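Local coordinates for protein gamma-glutamyltranspeptidase (Ggt) (Helicobacter pylori 26695, PDB 5BPK) that probably removes gamma-glutamyl groups from glutathione and related compounds, by hydrolysis or by transfer to an acceptor, as an Ntn-hydrolase, at residues 312-317 with 354-359; 293-298 with 347-352; 129-134 with 190-195. All coordinates share one frame; numbering follows the deposited sequence.

Contact 1: 312-317 with 354-359; sequences IHIAAE and DTIQPD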
# COMPACT_ATOMS: atom_id res chain seq x y z
N ILE A 312 7.73 -23.40 -2.72
CA ILE A 312 6.94 -22.50 -3.58
C ILE A 312 5.52 -23.06 -3.73
O ILE A 312 4.52 -22.31 -3.67
CB ILE A 312 7.62 -22.31 -4.95
CG1 ILE A 312 8.95 -21.56 -4.78
CG2 ILE A 312 6.70 -21.57 -5.94
CD1 ILE A 312 9.82 -21.57 -6.01
N HIS A 313 5.43 -24.38 -3.93
CA HIS A 313 4.15 -25.09 -4.06
C HIS A 313 3.25 -24.90 -2.83
O HIS A 313 2.07 -24.54 -2.96
CB HIS A 313 4.41 -26.58 -4.32
CG HIS A 313 3.18 -27.43 -4.38
ND1 HIS A 313 2.06 -27.06 -5.09
CD2 HIS A 313 2.91 -28.64 -3.85
CE1 HIS A 313 1.15 -28.01 -4.99
NE2 HIS A 313 1.64 -28.98 -4.24
N ILE A 314 3.80 -25.10 -1.64
CA ILE A 314 3.02 -24.93 -0.41
C ILE A 314 2.50 -23.49 -0.31
O ILE A 314 1.31 -23.25 -0.06
CB ILE A 314 3.84 -25.31 0.83
CG1 ILE A 314 4.11 -26.82 0.84
CG2 ILE A 314 3.12 -24.90 2.09
CD1 ILE A 314 5.19 -27.24 1.81
N ALA A 315 3.40 -22.52 -0.51
CA ALA A 315 3.01 -21.10 -0.48
C ALA A 315 1.95 -20.76 -1.52
O ALA A 315 1.00 -20.04 -1.21
CB ALA A 315 4.24 -20.21 -0.68
N ALA A 316 2.15 -21.23 -2.75
CA ALA A 316 1.26 -20.90 -3.85
C ALA A 316 -0.14 -21.48 -3.65
O ALA A 316 -1.13 -20.84 -4.00
CB ALA A 316 1.85 -21.36 -5.19
N GLU A 317 -0.23 -22.71 -3.15
CA GLU A 317 -1.55 -23.28 -2.85
C GLU A 317 -2.26 -22.54 -1.70
O GLU A 317 -3.48 -22.34 -1.74
CB GLU A 317 -1.47 -24.78 -2.59
CG GLU A 317 -1.01 -25.58 -3.81
CD GLU A 317 -1.85 -25.29 -5.05
OE1 GLU A 317 -3.02 -25.70 -5.06
OE2 GLU A 317 -1.34 -24.62 -5.98
N ASP A 354 -3.49 -29.53 4.73
CA ASP A 354 -3.69 -30.97 4.56
C ASP A 354 -4.24 -31.34 3.17
O ASP A 354 -4.15 -32.51 2.76
CB ASP A 354 -4.60 -31.53 5.67
CG ASP A 354 -3.90 -31.59 7.04
OD1 ASP A 354 -2.65 -31.52 7.11
OD2 ASP A 354 -4.61 -31.73 8.07
N THR A 355 -4.80 -30.36 2.45
CA THR A 355 -5.27 -30.59 1.07
C THR A 355 -4.14 -30.48 0.02
O THR A 355 -4.34 -30.84 -1.15
CB THR A 355 -6.41 -29.61 0.66
OG1 THR A 355 -5.91 -28.27 0.53
CG2 THR A 355 -7.55 -29.65 1.68
N ILE A 356 -2.98 -29.99 0.43
CA ILE A 356 -1.89 -29.78 -0.51
C ILE A 356 -1.19 -31.11 -0.76
O ILE A 356 -0.70 -31.76 0.17
CB ILE A 356 -0.89 -28.72 -0.00
CG1 ILE A 356 -1.63 -27.41 0.31
CG2 ILE A 356 0.21 -28.49 -1.03
CD1 ILE A 356 -0.79 -26.37 0.97
N GLN A 357 -1.19 -31.52 -2.03
CA GLN A 357 -0.57 -32.78 -2.46
C GLN A 357 0.86 -32.51 -2.92
O GLN A 357 1.15 -31.44 -3.45
CB GLN A 357 -1.36 -33.38 -3.62
CG GLN A 357 -2.83 -33.65 -3.32
CD GLN A 357 -3.03 -34.66 -2.21
OE1 GLN A 357 -3.83 -34.44 -1.30
NE2 GLN A 357 -2.31 -35.78 -2.29
N PRO A 358 1.76 -33.48 -2.74
CA PRO A 358 3.16 -33.24 -3.12
C PRO A 358 3.39 -33.06 -4.63
O PRO A 358 4.33 -32.37 -5.03
CB PRO A 358 3.89 -34.49 -2.62
CG PRO A 358 2.84 -35.53 -2.48
CD PRO A 358 1.59 -34.80 -2.10
N ASP A 359 2.54 -33.65 -5.45
CA ASP A 359 2.80 -33.77 -6.88
C ASP A 359 1.81 -33.01 -7.77
O ASP A 359 1.95 -33.04 -9.00
CB ASP A 359 2.82 -35.25 -7.29
CG ASP A 359 1.55 -36.00 -6.89
OD1 ASP A 359 0.72 -35.43 -6.14
OD2 ASP A 359 1.38 -37.17 -7.32
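I356 packs its branched side chain against H313, I314 and E317 of helix 309-329. Its CG2 lies 3.5 Å from H313 NE2, in an oblique approach to the ring. CG1 rests 3.9 Å from E317 CB. CD1 reaches further in, 4.3 Å from I314 CG2.

The polar link lies just beyond I356 in the chain. H313 NE2 donates to Q357 O at 2.6 Å, with an N-H...O angle of 151°. The acceptor sits at the ring edge, in the ring plane, and the nitrogen lies nearly along the C=O axis. CG of H313 is anti to the backbone N (chi1 176°), which extends the imidazole toward the loop. ND1 of the same ring is hydrogen-bonded to Y153 OH of the second chain.

E317 offers CB to this contact. Its carboxylate turns away to R320 and to T362 N.

Within this contact, one short bond and one aliphatic side chain attach the loop after helix 346-354 to helix 309-329. The bond from E317 to T362 N adds a further tie. H313 must carry a proton on NE2. With partners on both nitrogens, the imidazole is fixed in rotation and ties the loop to the second chain.

Contact 2: 293-298 with 347-352; sequences LNVMEN and AYAKKI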
# COMPACT_ATOMS: atom_id res chain seq x y z
N LEU A 293 0.85 -17.35 5.83
CA LEU A 293 1.88 -17.75 6.79
C LEU A 293 1.44 -18.92 7.67
O LEU A 293 2.22 -19.84 7.92
CB LEU A 293 2.31 -16.56 7.66
CG LEU A 293 3.21 -15.52 6.95
CD1 LEU A 293 3.45 -14.29 7.82
CD2 LEU A 293 4.55 -16.11 6.50
N ASN A 294 0.20 -18.88 8.16
CA ASN A 294 -0.33 -19.97 8.98
C ASN A 294 -0.27 -21.29 8.23
O ASN A 294 0.07 -22.31 8.82
CB ASN A 294 -1.78 -19.77 9.43
CG ASN A 294 -1.94 -18.72 10.52
OD1 ASN A 294 -1.00 -18.38 11.24
ND2 ASN A 294 -3.18 -18.24 10.68
N VAL A 295 -0.65 -21.28 6.95
CA VAL A 295 -0.61 -22.51 6.15
C VAL A 295 0.84 -23.00 6.05
O VAL A 295 1.14 -24.17 6.31
CB VAL A 295 -1.22 -22.33 4.72
CG1 VAL A 295 -1.09 -23.62 3.90
CG2 VAL A 295 -2.67 -21.92 4.79
N MET A 296 1.73 -22.08 5.68
CA MET A 296 3.15 -22.36 5.49
C MET A 296 3.83 -22.89 6.76
O MET A 296 4.77 -23.70 6.69
CB MET A 296 3.87 -21.08 5.04
CG MET A 296 3.49 -20.66 3.62
SD MET A 296 4.00 -18.98 3.18
CE MET A 296 5.75 -19.01 3.60
N GLU A 297 3.35 -22.44 7.92
CA GLU A 297 3.93 -22.81 9.22
C GLU A 297 3.90 -24.33 9.45
O GLU A 297 4.71 -24.86 10.24
CB GLU A 297 3.21 -22.10 10.37
CG GLU A 297 4.00 -22.04 11.65
CD GLU A 297 3.26 -21.32 12.79
OE1 GLU A 297 2.02 -21.43 12.91
OE2 GLU A 297 3.94 -20.66 13.59
N ASN A 298 2.98 -25.01 8.78
CA ASN A 298 2.87 -26.47 8.90
C ASN A 298 4.01 -27.25 8.24
O ASN A 298 4.13 -28.47 8.45
CB ASN A 298 1.53 -26.94 8.36
CG ASN A 298 0.38 -26.54 9.25
OD1 ASN A 298 0.13 -27.17 10.28
ND2 ASN A 298 -0.33 -25.46 8.87
N ALA A 347 -6.33 -23.64 12.91
CA ALA A 347 -7.00 -24.89 12.54
C ALA A 347 -7.51 -24.86 11.10
O ALA A 347 -7.45 -25.87 10.38
CB ALA A 347 -8.16 -25.21 13.52
N TYR A 348 -8.01 -23.71 10.66
CA TYR A 348 -8.41 -23.53 9.27
C TYR A 348 -7.20 -23.66 8.34
O TYR A 348 -7.27 -24.30 7.28
CB TYR A 348 -9.09 -22.16 9.09
CG TYR A 348 -9.51 -21.83 7.66
CD1 TYR A 348 -10.24 -22.74 6.90
CD2 TYR A 348 -9.18 -20.61 7.08
CE1 TYR A 348 -10.62 -22.45 5.61
CE2 TYR A 348 -9.56 -20.30 5.78
CZ TYR A 348 -10.28 -21.22 5.05
OH TYR A 348 -10.65 -20.94 3.76
N ALA A 349 -6.10 -23.03 8.73
CA ALA A 349 -4.86 -23.10 7.96
C ALA A 349 -4.36 -24.54 7.85
O ALA A 349 -3.86 -24.95 6.80
CB ALA A 349 -3.79 -22.22 8.59
N LYS A 350 -4.49 -25.29 8.94
CA LYS A 350 -4.10 -26.70 8.95
C LYS A 350 -4.95 -27.51 7.95
O LYS A 350 -4.42 -28.35 7.21
CB LYS A 350 -4.16 -27.28 10.38
CG LYS A 350 -3.94 -28.80 10.52
CD LYS A 350 -2.63 -29.30 9.88
CE LYS A 350 -2.37 -30.76 10.27
NZ LYS A 350 -1.39 -31.44 9.39
N LYS A 351 -6.26 -27.25 7.93
CA LYS A 351 -7.16 -27.88 6.96
C LYS A 351 -6.76 -27.58 5.52
O LYS A 351 -6.76 -28.46 4.66
CB LYS A 351 -8.61 -27.45 7.20
CG LYS A 351 -9.24 -28.12 8.40
CD LYS A 351 -10.68 -27.69 8.65
CE LYS A 351 -11.15 -28.18 10.03
NZ LYS A 351 -12.59 -27.92 10.29
N ILE A 352 -6.39 -26.34 5.26
CA ILE A 352 -5.87 -25.96 3.95
C ILE A 352 -4.58 -26.73 3.64
O ILE A 352 -4.46 -27.38 2.59
CB ILE A 352 -5.59 -24.44 3.84
CG1 ILE A 352 -6.88 -23.62 4.01
CG2 ILE A 352 -4.93 -24.13 2.49
CD1 ILE A 352 -6.65 -22.10 4.12
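A349 and N294 meet at the tight point of this contact, where helices 285-296 and 346-354 come very close. Their CB atoms are 3.3 Å apart. The backbones are near too, with V295 CA 4.7 Å from A349 CA. The small alanine side chain permits this closeness. It faces helix 285-296 and also touches V295.

V295 and I352 continue the tight side, and their side chains cross at about a right angle. V295 CG2 packs 3.9 Å from I352 CG2. It also lies 4.0 Å from A349 CB. In V295, chi1 of 177° sets CG1 anti to the backbone N and CG2 anti to the carbonyl carbon, and CG2 thereby reaches both A349 and I352. CD1 of I352 sits over one face of the Y348 ring, offset toward its rim. A318 of helix 309-329 adds to the packing on V295, and Q321 adds to that on I352.

The other side is looser and nearer solvent. There N298 OD1 lies 3.5 Å from K350 CD, an aliphatic carbon. The ammonium group of K350 pairs with D354 instead. N298 ND2 donates to V295 O at 3.2 Å, with an N-H...O angle of 160°. N298 N reaches the same oxygen from the same face of the carbonyl plane. Two donors of N298 thus grip one carbonyl oxygen, which holds its amide in place beside K350.

The two segments therefore meet by apolar packing. A polar tie between the helices lies one residue outside them, where K346 of helix 346-354 bonds to N294 OD1 and E297 OE1.

Contact 3: 129-134 with 190-195; sequences DGYLAA and YSSSKK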
# COMPACT_ATOMS: atom_id res chain seq x y z
N ASP A 129 -10.53 7.00 -14.65
CA ASP A 129 -10.09 8.33 -15.08
C ASP A 129 -11.13 9.37 -14.65
O ASP A 129 -12.33 9.22 -14.93
CB ASP A 129 -9.95 8.40 -16.61
CG ASP A 129 -8.84 7.52 -17.17
OD1 ASP A 129 -8.06 6.92 -16.39
OD2 ASP A 129 -8.76 7.43 -18.42
N GLY A 130 -10.67 10.44 -14.01
CA GLY A 130 -11.52 11.58 -13.71
C GLY A 130 -12.12 11.64 -12.32
O GLY A 130 -11.73 10.90 -11.42
N TYR A 131 -13.12 12.51 -12.17
CA TYR A 131 -13.56 13.00 -10.87
C TYR A 131 -14.50 12.05 -10.11
O TYR A 131 -14.50 12.04 -8.88
CB TYR A 131 -14.22 14.38 -11.02
CG TYR A 131 -13.26 15.50 -11.40
CD1 TYR A 131 -12.71 15.60 -12.68
CD2 TYR A 131 -12.91 16.47 -10.46
CE1 TYR A 131 -11.84 16.64 -13.02
CE2 TYR A 131 -12.04 17.51 -10.78
CZ TYR A 131 -11.50 17.59 -12.06
OH TYR A 131 -10.65 18.62 -12.39
N LEU A 132 -15.28 11.25 -10.84
CA LEU A 132 -16.19 10.28 -10.23
C LEU A 132 -15.44 9.07 -9.66
O LEU A 132 -15.96 8.36 -8.81
CB LEU A 132 -17.25 9.81 -11.24
CG LEU A 132 -18.50 9.20 -10.58
CD1 LEU A 132 -19.21 10.24 -9.72
CD2 LEU A 132 -19.45 8.64 -11.63
N ALA A 133 -14.21 8.85 -10.15
CA ALA A 133 -13.37 7.74 -9.70
C ALA A 133 -12.83 7.93 -8.28
O ALA A 133 -12.26 7.00 -7.71
CB ALA A 133 -12.20 7.55 -10.65
N ALA A 134 -12.99 9.13 -7.72
CA ALA A 134 -12.35 9.48 -6.43
C ALA A 134 -13.21 9.22 -5.21
O ALA A 134 -14.40 9.59 -5.16
CB ALA A 134 -11.93 10.94 -6.44
N TYR A 190 -8.04 16.47 -18.66
CA TYR A 190 -8.45 17.37 -17.57
C TYR A 190 -7.72 18.70 -17.63
O TYR A 190 -6.48 18.74 -17.64
CB TYR A 190 -8.24 16.66 -16.20
CG TYR A 190 -8.91 15.32 -16.25
CD1 TYR A 190 -10.29 15.22 -16.32
CD2 TYR A 190 -8.16 14.16 -16.34
CE1 TYR A 190 -10.91 14.00 -16.45
CE2 TYR A 190 -8.77 12.93 -16.47
CZ TYR A 190 -10.14 12.86 -16.52
OH TYR A 190 -10.73 11.64 -16.66
N SER A 191 -8.48 19.78 -17.72
CA SER A 191 -7.90 21.12 -17.77
C SER A 191 -7.03 21.40 -16.55
O SER A 191 -6.00 22.03 -16.68
CB SER A 191 -8.98 22.20 -17.94
OG SER A 191 -9.96 22.11 -16.94
N SER A 192 -7.43 20.91 -15.37
CA SER A 192 -6.62 21.09 -14.16
C SER A 192 -5.23 20.46 -14.29
O SER A 192 -4.22 21.13 -14.06
CB SER A 192 -7.36 20.51 -12.97
OG SER A 192 -7.61 19.13 -13.19
N SER A 193 -5.18 19.19 -14.70
CA SER A 193 -3.92 18.48 -14.85
C SER A 193 -3.04 19.00 -15.98
O SER A 193 -1.81 18.90 -15.91
CB SER A 193 -4.18 16.99 -15.02
OG SER A 193 -4.84 16.48 -13.88
N LYS A 194 -3.66 19.54 -17.03
CA LYS A 194 -2.92 20.21 -18.09
C LYS A 194 -2.11 21.41 -17.58
O LYS A 194 -1.07 21.73 -18.16
CB LYS A 194 -3.86 20.63 -19.23
CG LYS A 194 -4.36 19.43 -20.01
CD LYS A 194 -5.43 19.79 -21.05
CE LYS A 194 -4.89 20.70 -22.14
NZ LYS A 194 -5.91 20.92 -23.21
N LYS A 195 -2.60 22.05 -16.52
CA LYS A 195 -1.87 23.16 -15.90
C LYS A 195 -0.65 22.68 -15.14
O LYS A 195 0.43 23.28 -15.22
CB LYS A 195 -2.78 23.93 -14.93
CG LYS A 195 -3.98 24.60 -15.58
CD LYS A 195 -4.79 25.42 -14.57
CE LYS A 195 -6.05 26.00 -15.19
NZ LYS A 195 -6.90 26.75 -14.20
O HOH W 1 -10.22 19.78 -14.85
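Y131 and Y190 form the aromatic part of this contact. The edge of Y131 is directed toward the face of Y190 in an offset edge-to-face pair. The planes stand at 72° and the centroids are 6.0 Å apart. The closest carbons are Y131 CE1 and Y190 CD1, at 3.9 Å.

Van der Waals contact to the backbone comes next. The Y190 ring reaches the D129-G130 peptide, with CZ 3.4 Å from G130 CA. CG of Y190 is anti to the carbonyl carbon (chi1 -51°), and the ring extends from there toward the loop. Its OH lies 2.9 Å from G130 N, but the angle is too poor for a hydrogen bond. G130 has positive phi and no side chain, and the phenol end fits closely against it. CB of D129 lies 3.3 Å from the same hydroxyl.

One clear polar link runs through water 1. It donates to Y131 OH at 2.8 Å. It accepts from S192 N at 3.1 Å, in the first turn of helix 191-196. Y131 OH is also bonded to D243 OD2, and S192 OG to S29 O of the second chain. The carboxylate of D129 forms salt bridges with K189, just before Y190, and with R186 of helix 174-187.

Ring contact, a bridging water and the salt bridge of D129 to K189 join the loop before helix 139-150 to the start of helix 191-196. D243 probably orients the Y131 hydroxyl that receives the water. The nearby contacts with the second chain make this a place where two pieces of one chain and part of the other are fixed together.

In the fold
Contacts 1 and 2 are neighbours, with centres 11 Å apart. They touch directly: I356 packs on V295, and A315 and I314 on M296. Helices 285-296 and 309-329 follow each other in the chain, and helix 346-354 with its following loop folds back on both. The segments alternate in sequence, so the two contacts interlock. Contact 3 closes earlier in the chain. Its centre is about 45 Å from those of both other contacts, and it lies across the chain's centre from contact 2. All six segments belong to the gamma-glutamyltranspeptidase family region. Second-chain residues lie close to each contact, so all three are near the interface of the assembly.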